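Side-chain contacts in probable D-tyrosyl-tRNA(Tyr) deacylase 1 (Homo sapiens, PDB 2OKV), which removes D-amino acids, and glycine mischarged onto tRNA(Ala), from aminoacyl-tRNAs as a homodimeric editing enzyme, and is also implicated in DNA replication: residues Leu95-Thr99 with Glu100-Gly104; Gly104-Asn107 with Ser108-Gln112. All blocks are in the same frame, centred on the assembly; numbering follows the deposited sequence.

How the contacts relate
The two contacts follow one another along a single helix, 99-116, and meet at Gly-104, which belongs to both. Contact 1 comes first and covers the loop that leads into the helix and its first turn; contact 2 takes up the middle turns. Their centres lie about 12 Å apart, on the same side of the centre of the chain, and they touch where Met-97 CE packs on Phe-105 CD1 at 3.8 Å. The entry turn lies away from the annotated sites. The middle turns set Tyr-106 and Leu-110 against strands 73-78 and 122-124 of the mixed sheet and Phe-105 and Phe-109 against helix 39-51; the same sheet holds the magnesium-binding residues Val-4 and Cys-28.

Contact 1 (Leu95-Thr99 with Glu100-Gly104); sequences LAMPT and EQAEG
Met-97 and Gln-101 meet where the chain leaves a loop and enters helix 99-116, their side chains crossing at about a right angle. The thioether lies against the amide end of the glutamine: SD of Met-97 is 3.5 Å from CD of Gln-101, and CE of Met-97 approaches NE2 of Gln-101 to 3.4 Å. With chi1 and chi2 of Met-97 both anti, the chain is extended as far as SD, and the bend at chi3 (-76°) turns CE toward the amide. A long, flexible side chain suits this reach. Nearer its root, CG of Met-97 lies 4.2 Å from CB of Ala-102. CB of Ala-102, small enough to sit against the incoming backbone, is 3.3 Å from O of Pro-98 and 3.5 Å from O of Met-97.

These side chains are positioned by the first turn of the helix, to which Gln-101 and Ala-102 belong. Pro-98 holds the N-cap position, where its missing N-H costs the helix no bond, while O of Pro-98 accepts a bond from N of Ala-102 at 2.8 Å, with the donor in the carbonyl plane. The next bond, from N of Glu-103 to O of Thr-99 at 3.0 Å, has its donor 41° out of the plane of the Thr-99 carbonyl. On the outer side, Thr-99 OG1 gives a weak hydrogen bond of 3.3 Å to OE2 of Glu-100, whose chain folds back at chi2 (90°). This brings the carboxylate near the helix start, where the helix dipole would probably favour a negative charge.

Backbone hydrogen bonds join Leu-95 to Leu-35 and Met-97 to Ile-33, tying the approach to the loop after strand 26-32. Met-97 also packs on Ile-33 and Pro-98 on Leu-35, while Glu-103 reaches Phe-127 between strands 122-124 and 131-137.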
loop_
_atom_site.group_PDB
_atom_site.type_symbol
_atom_site.label_atom_id
_atom_site.label_comp_id
_atom_site.label_asym_id
_atom_site.label_seq_id
_atom_site.Cartn_x
_atom_site.Cartn_y
_atom_site.Cartn_z
ATOM N N LEU B 95 -16.316 5.472 8.653
ATOM C CA LEU B 95 -16.459 5.994 7.295
ATOM C C LEU B 95 -16.489 4.873 6.251
ATOM O O LEU B 95 -16.932 5.083 5.119
ATOM C CB LEU B 95 -15.345 6.997 6.962
ATOM C CG LEU B 95 -15.752 8.363 6.377
ATOM C CD1 LEU B 95 -16.918 8.279 5.371
ATOM C CD2 LEU B 95 -16.106 9.351 7.488
ATOM N N ALA B 96 -16.006 3.693 6.629
ATOM C CA ALA B 96 -16.068 2.537 5.738
ATOM C C ALA B 96 -17.517 2.060 5.595
ATOM O O ALA B 96 -18.298 2.121 6.553
ATOM C CB ALA B 96 -15.185 1.424 6.250
ATOM N N MET B 97 -17.870 1.602 4.393
ATOM C CA MET B 97 -19.190 1.010 4.155
ATOM C C MET B 97 -19.288 -0.352 4.859
ATOM O O MET B 97 -18.387 -1.182 4.703
ATOM C CB MET B 97 -19.444 0.860 2.649
ATOM C CG MET B 97 -20.865 0.418 2.263
ATOM S SD MET B 97 -20.979 0.164 0.476
ATOM C CE MET B 97 -21.060 1.848 -0.144
ATOM N N PRO B 98 -20.368 -0.576 5.647
ATOM C CA PRO B 98 -20.625 -1.872 6.291
ATOM C C PRO B 98 -20.623 -3.047 5.304
ATOM O O PRO B 98 -21.094 -2.909 4.167
ATOM C CB PRO B 98 -22.019 -1.702 6.911
ATOM C CG PRO B 98 -22.567 -0.425 6.366
ATOM C CD PRO B 98 -21.396 0.419 5.995
ATOM N N THR B 99 -20.107 -4.189 5.755
ATOM C CA THR B 99 -19.873 -5.366 4.896
ATOM C C THR B 99 -21.081 -5.924 4.121
ATOM O O THR B 99 -20.906 -6.518 3.056
ATOM C CB THR B 99 -19.196 -6.509 5.685
ATOM O OG1 THR B 99 -19.894 -6.715 6.914
ATOM C CG2 THR B 99 -17.742 -6.161 5.986
ATOM N N GLU B 100 -22.287 -5.742 4.650
ATOM C CA GLU B 100 -23.508 -6.218 3.985
ATOM C C GLU B 100 -23.699 -5.521 2.627
ATOM O O GLU B 100 -23.901 -6.185 1.591
ATOM C CB GLU B 100 -24.731 -6.002 4.877
ATOM C CG GLU B 100 -24.784 -6.893 6.124
ATOM C CD GLU B 100 -24.110 -6.281 7.359
ATOM O OE1 GLU B 100 -24.675 -6.433 8.469
ATOM O OE2 GLU B 100 -23.029 -5.657 7.226
ATOM N N GLN B 101 -23.602 -4.188 2.633
ATOM C CA GLN B 101 -23.681 -3.419 1.400
ATOM C C GLN B 101 -22.361 -3.460 0.644
ATOM O O GLN B 101 -22.360 -3.511 -0.591
ATOM C CB GLN B 101 -24.095 -1.968 1.659
ATOM C CG GLN B 101 -24.434 -1.202 0.370
ATOM C CD GLN B 101 -24.502 0.313 0.554
ATOM O OE1 GLN B 101 -24.666 0.811 1.671
ATOM N NE2 GLN B 101 -24.383 1.051 -0.549
ATOM N N ALA B 102 -21.247 -3.427 1.385
ATOM C CA ALA B 102 -19.919 -3.389 0.779
ATOM C C ALA B 102 -19.640 -4.590 -0.118
ATOM O O ALA B 102 -18.995 -4.428 -1.130
ATOM C CB ALA B 102 -18.802 -3.240 1.843
ATOM N N GLU B 103 -20.115 -5.784 0.248
ATOM C CA GLU B 103 -19.871 -6.950 -0.606
ATOM C C GLU B 103 -20.531 -6.777 -1.974
ATOM O O GLU B 103 -19.896 -6.996 -3.002
ATOM C CB GLU B 103 -20.322 -8.275 0.028
ATOM C CG GLU B 103 -19.832 -9.450 -0.832
ATOM C CD GLU B 103 -19.745 -10.774 -0.104
ATOM O OE1 GLU B 103 -20.473 -10.977 0.888
ATOM O OE2 GLU B 103 -18.935 -11.615 -0.549
ATOM N N GLY B 104 -21.802 -6.379 -1.973
ATOM C CA GLY B 104 -22.496 -6.039 -3.212
ATOM C C GLY B 104 -21.815 -4.951 -4.019
ATOM O O GLY B 104 -21.654 -5.074 -5.243
#

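Contact 2 (Gly104-Asn107 with Ser108-Gln112); sequences GFYN and SFLEQ
From Gly-104 to Glu-111 the backbone follows regular alpha-helical geometry, each carbonyl of 104-107 accepting the N-H four residues on, as in the 2.8 Å bond from N of Phe-109 to O of Phe-105. Tyr-106 and Leu-110, one turn apart, make the apolar side-chain contact. The leucine sets its branch point CG over one face of the phenol ring, and its CD1 lies 3.7 Å from CE2 of Tyr-106. The ring leaves the backbone with chi1 at -175°, while CG of Leu-110 lies anti to its own carbonyl carbon, and these settings bring the branched end of the leucine over the ring. A flat ring and a branched aliphatic group suit this buried face, and the hydroxyl of Tyr-106 is satisfied there by a hydrogen bond with Asp-124.

The exposed face is polar. Ser-108 gives O of Gly-104 two bonds, one from its N at 3.0 Å and one from its OG at 3.2 Å, and the two donors come from opposite faces of the carbonyl plane. With chi1 of Ser-108 at -67°, OG stands beside the backbone N, and this short side chain reaches the same carbonyl.

Phe-109 brings CB to 3.3 Å from O of Tyr-106, and its ring continues away from the 104-107 turn to pack on Val-46 and Ile-49 of helix 39-51. Phe-105 reaches Leu-42 of the same helix. Large apolar rings suit this meeting with aliphatic side chains. Tyr-106 and Leu-110 instead face the mixed sheet, both touching Cys-76 on strand 73-78, and Leu-110 also reaches Ile-122 on strand 122-124.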
loop_
_atom_site.group_PDB
_atom_site.type_symbol
_atom_site.label_atom_id
_atom_site.label_comp_id
_atom_site.label_asym_id
_atom_site.label_seq_id
_atom_site.Cartn_x
_atom_site.Cartn_y
_atom_site.Cartn_z
ATOM N N GLY B 104 -21.802 -6.379 -1.973
ATOM C CA GLY B 104 -22.496 -6.039 -3.212
ATOM C C GLY B 104 -21.815 -4.951 -4.019
ATOM O O GLY B 104 -21.654 -5.074 -5.243
ATOM N N PHE B 105 -21.409 -3.875 -3.348
ATOM C CA PHE B 105 -20.712 -2.779 -4.036
ATOM C C PHE B 105 -19.402 -3.273 -4.666
ATOM O O PHE B 105 -19.140 -3.022 -5.854
ATOM C CB PHE B 105 -20.446 -1.621 -3.071
ATOM C CG PHE B 105 -19.963 -0.359 -3.747
ATOM C CD1 PHE B 105 -20.764 0.770 -3.780
ATOM C CD2 PHE B 105 -18.700 -0.301 -4.347
ATOM C CE1 PHE B 105 -20.330 1.933 -4.407
ATOM C CE2 PHE B 105 -18.257 0.863 -4.985
ATOM C CZ PHE B 105 -19.077 1.977 -5.013
ATOM N N TYR B 106 -18.593 -3.974 -3.871
ATOM C CA TYR B 106 -17.348 -4.591 -4.331
ATOM C C TYR B 106 -17.567 -5.501 -5.549
ATOM O O TYR B 106 -16.851 -5.391 -6.560
ATOM C CB TYR B 106 -16.681 -5.384 -3.182
ATOM C CG TYR B 106 -15.341 -5.944 -3.574
ATOM C CD1 TYR B 106 -14.259 -5.083 -3.771
ATOM C CD2 TYR B 106 -15.142 -7.320 -3.762
ATOM C CE1 TYR B 106 -13.023 -5.548 -4.145
ATOM C CE2 TYR B 106 -13.859 -7.803 -4.170
ATOM C CZ TYR B 106 -12.823 -6.891 -4.350
ATOM O OH TYR B 106 -11.547 -7.266 -4.754
ATOM N N ASN B 107 -18.546 -6.403 -5.450
ATOM C CA ASN B 107 -18.850 -7.283 -6.568
ATOM C C ASN B 107 -19.201 -6.488 -7.835
ATOM O O ASN B 107 -18.666 -6.780 -8.899
ATOM C CB ASN B 107 -19.926 -8.292 -6.200
ATOM C CG ASN B 107 -19.401 -9.386 -5.292
ATOM O OD1 ASN B 107 -18.193 -9.652 -5.252
ATOM N ND2 ASN B 107 -20.299 -10.020 -4.555
ATOM N N SER B 108 -20.048 -5.468 -7.705
ATOM C CA SER B 108 -20.397 -4.601 -8.842
ATOM C C SER B 108 -19.154 -3.894 -9.413
ATOM O O SER B 108 -19.007 -3.743 -10.645
ATOM C CB SER B 108 -21.456 -3.569 -8.451
ATOM O OG SER B 108 -22.707 -4.186 -8.154
ATOM N N PHE B 109 -18.278 -3.454 -8.511
ATOM C CA PHE B 109 -17.030 -2.799 -8.885
ATOM C C PHE B 109 -16.144 -3.725 -9.721
ATOM O O PHE B 109 -15.618 -3.323 -10.773
ATOM C CB PHE B 109 -16.281 -2.340 -7.626
ATOM C CG PHE B 109 -14.900 -1.865 -7.903
ATOM C CD1 PHE B 109 -14.662 -0.518 -8.198
ATOM C CD2 PHE B 109 -13.834 -2.762 -7.908
ATOM C CE1 PHE B 109 -13.393 -0.069 -8.483
ATOM C CE2 PHE B 109 -12.550 -2.319 -8.210
ATOM C CZ PHE B 109 -12.330 -0.965 -8.499
ATOM N N LEU B 110 -15.979 -4.964 -9.251
ATOM C CA LEU B 110 -15.181 -5.960 -9.979
ATOM C C LEU B 110 -15.784 -6.257 -11.334
ATOM O O LEU B 110 -15.058 -6.464 -12.310
ATOM C CB LEU B 110 -15.076 -7.268 -9.203
ATOM C CG LEU B 110 -13.976 -7.438 -8.169
ATOM C CD1 LEU B 110 -14.099 -8.865 -7.694
ATOM C CD2 LEU B 110 -12.566 -7.181 -8.711
ATOM N N GLU B 111 -17.113 -6.286 -11.394
ATOM C CA GLU B 111 -17.806 -6.531 -12.654
ATOM C C GLU B 111 -17.624 -5.391 -13.676
ATOM O O GLU B 111 -17.519 -5.670 -14.882
ATOM C CB GLU B 111 -19.289 -6.870 -12.401
ATOM C CG GLU B 111 -20.079 -7.367 -13.610
ATOM C CD GLU B 111 -19.568 -8.683 -14.222
ATOM O OE1 GLU B 111 -18.721 -9.382 -13.627
ATOM O OE2 GLU B 111 -20.028 -9.016 -15.330
ATOM N N GLN B 112 -17.585 -4.130 -13.220
ATOM C CA GLN B 112 -17.333 -2.993 -14.136
ATOM C C GLN B 112 -15.905 -3.071 -14.671
ATOM O O GLN B 112 -15.660 -2.814 -15.845
ATOM C CB GLN B 112 -17.546 -1.612 -13.480
ATOM C CG GLN B 112 -18.480 -0.591 -14.251
ATOM C CD GLN B 112 -18.008 -0.119 -15.641
ATOM O OE1 GLN B 112 -17.775 -0.925 -16.546
ATOM N NE2 GLN B 112 -17.929 1.207 -15.825
#